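Long-range contact in protein pelota homolog (Archaeoglobus fulgidus, PDB 3OBY), which probably recognises stalled ribosomes and helps release them, with a proposed metal-dependent endoribonuclease activity that would cleave the stalled mRNA: residues L286-F291 with L328-I334. Numbering follows the deposited sequence.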
# COMPACT_ATOMS: atom_id res chain seq x y z
N LEU A 286 -7.66 -3.06 14.55
CA LEU A 286 -8.04 -3.49 13.20
C LEU A 286 -9.47 -3.00 12.90
O LEU A 286 -10.37 -3.25 13.68
CB LEU A 286 -8.00 -5.01 13.09
CG LEU A 286 -6.72 -5.75 13.51
CD1 LEU A 286 -6.96 -7.24 13.27
CD2 LEU A 286 -5.51 -5.25 12.71
N VAL A 287 -9.67 -2.33 11.78
CA VAL A 287 -11.01 -1.81 11.47
C VAL A 287 -11.41 -1.93 10.01
O VAL A 287 -10.58 -1.75 9.11
CB VAL A 287 -11.14 -0.32 11.91
CG1 VAL A 287 -10.28 0.57 11.03
CG2 VAL A 287 -12.59 0.10 11.88
N ALA A 288 -12.68 -2.25 9.77
CA ALA A 288 -13.19 -2.39 8.41
C ALA A 288 -13.66 -1.03 7.90
O ALA A 288 -14.31 -0.27 8.63
CB ALA A 288 -14.34 -3.38 8.36
N ASP A 289 -13.33 -0.72 6.65
CA ASP A 289 -13.70 0.57 6.08
C ASP A 289 -15.19 0.85 6.22
O ASP A 289 -15.58 1.98 6.54
CB ASP A 289 -13.23 0.66 4.62
CG ASP A 289 -13.89 -0.37 3.72
OD1 ASP A 289 -14.35 -1.41 4.22
OD2 ASP A 289 -13.93 -0.13 2.50
N GLU A 290 -16.02 -0.16 6.00
CA GLU A 290 -17.47 0.03 6.12
C GLU A 290 -17.83 0.48 7.52
O GLU A 290 -18.73 1.31 7.71
CB GLU A 290 -18.22 -1.27 5.82
CG GLU A 290 -18.46 -1.55 4.36
CD GLU A 290 -19.25 -2.84 4.16
OE1 GLU A 290 -20.21 -3.06 4.93
OE2 GLU A 290 -18.91 -3.61 3.23
N PHE A 291 -17.14 -0.06 8.51
CA PHE A 291 -17.40 0.28 9.89
C PHE A 291 -17.19 1.76 10.12
O PHE A 291 -18.02 2.43 10.73
CB PHE A 291 -16.48 -0.51 10.82
CG PHE A 291 -16.74 -0.28 12.29
CD1 PHE A 291 -17.78 -0.93 12.93
CD2 PHE A 291 -15.93 0.59 13.03
CE1 PHE A 291 -18.00 -0.75 14.29
CE2 PHE A 291 -16.15 0.78 14.38
CZ PHE A 291 -17.19 0.11 15.02
N LEU A 328 -13.22 -9.46 8.92
CA LEU A 328 -13.27 -8.54 10.04
C LEU A 328 -14.70 -8.06 10.35
O LEU A 328 -15.09 -7.94 11.52
CB LEU A 328 -12.33 -7.35 9.78
CG LEU A 328 -12.25 -6.30 10.90
CD1 LEU A 328 -12.00 -7.00 12.23
CD2 LEU A 328 -11.13 -5.30 10.59
N MET A 329 -15.47 -7.79 9.30
CA MET A 329 -16.86 -7.35 9.46
C MET A 329 -17.66 -8.44 10.15
O MET A 329 -18.47 -8.17 11.03
CB MET A 329 -17.51 -7.08 8.10
CG MET A 329 -17.12 -5.77 7.44
SD MET A 329 -17.56 -4.31 8.43
CE MET A 329 -19.23 -4.05 7.96
N SER A 330 -17.43 -9.68 9.73
CA SER A 330 -18.13 -10.81 10.32
C SER A 330 -17.93 -10.84 11.83
O SER A 330 -18.79 -11.33 12.55
CB SER A 330 -17.66 -12.12 9.69
OG SER A 330 -18.19 -12.26 8.39
N LEU A 331 -16.81 -10.31 12.31
CA LEU A 331 -16.53 -10.28 13.74
C LEU A 331 -16.94 -8.98 14.42
O LEU A 331 -16.56 -8.73 15.56
CB LEU A 331 -15.04 -10.52 13.99
CG LEU A 331 -14.57 -11.94 13.71
CD1 LEU A 331 -13.05 -12.01 13.76
CD2 LEU A 331 -15.20 -12.86 14.73
N GLY A 332 -17.71 -8.14 13.73
CA GLY A 332 -18.13 -6.89 14.34
C GLY A 332 -17.59 -5.63 13.69
O GLY A 332 -17.89 -4.53 14.15
N GLY A 333 -16.78 -5.77 12.64
CA GLY A 333 -16.24 -4.61 11.96
C GLY A 333 -15.06 -3.92 12.63
O GLY A 333 -14.44 -3.02 12.05
N ILE A 334 -14.75 -4.31 13.85
CA ILE A 334 -13.63 -3.68 14.54
C ILE A 334 -13.12 -4.64 15.61
O ILE A 334 -13.89 -5.23 16.34
CB ILE A 334 -14.06 -2.33 15.17
CG1 ILE A 334 -12.82 -1.61 15.72
CG2 ILE A 334 -15.09 -2.55 16.26
CD1 ILE A 334 -13.10 -0.20 16.22
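Val287 faces Ile334 as an antiparallel, non-hydrogen-bonded pair, and beside it a single nearly straight bond runs from Ala288 N to Gly333 O (3.0 Å, 170° at the hydrogen). The case illustrates how one strand's end and another's beginning can be tied together where each meets a helix. Ala288 is the N-cap of helix 289-295, while helix 323-330 ends in a Schellman motif, with Gly332 at positive phi as its C-prime residue, Gly333 N bonded to Leu328 O and Gly332 N to Met329 O. Three residues, Leu331 to Gly333, carry the chain from the helix end to strand 334-338.

Phe291 lies against this turn. Its ring is swung toward Gly333 by a chi1 of -177°, which sets CG opposite the backbone N, and Phe291 CB comes to 3.5 Å from Gly333 O. One face of the ring receives Ile334: Ile334 CB stands 4.0 Å from the ring centroid in a CH-pi contact, and Ile334 CG2 reaches Phe291 CZ at 3.6 Å. On the helical side, Leu328 CD2 lies 3.4 Å from Val287 C. The Met329 chain, bent at chi2 and chi3, brings SD to Ala288 CB. The Met329 and Glu290 side chains cross at about a right angle, with Met329 CE 3.7 Å from Glu290 CB; Glu290 OE2 is hydrogen-bonded to Thr320 OG1.

Within the eRF1 domain 3 region, strand 282-288 is an inner strand of the four-stranded mixed sheet, between antiparallel 334-338 and parallel 314-318, whereas helix 236-262 packs on Leu286 and Leu328 through Tyr252 and Ile253.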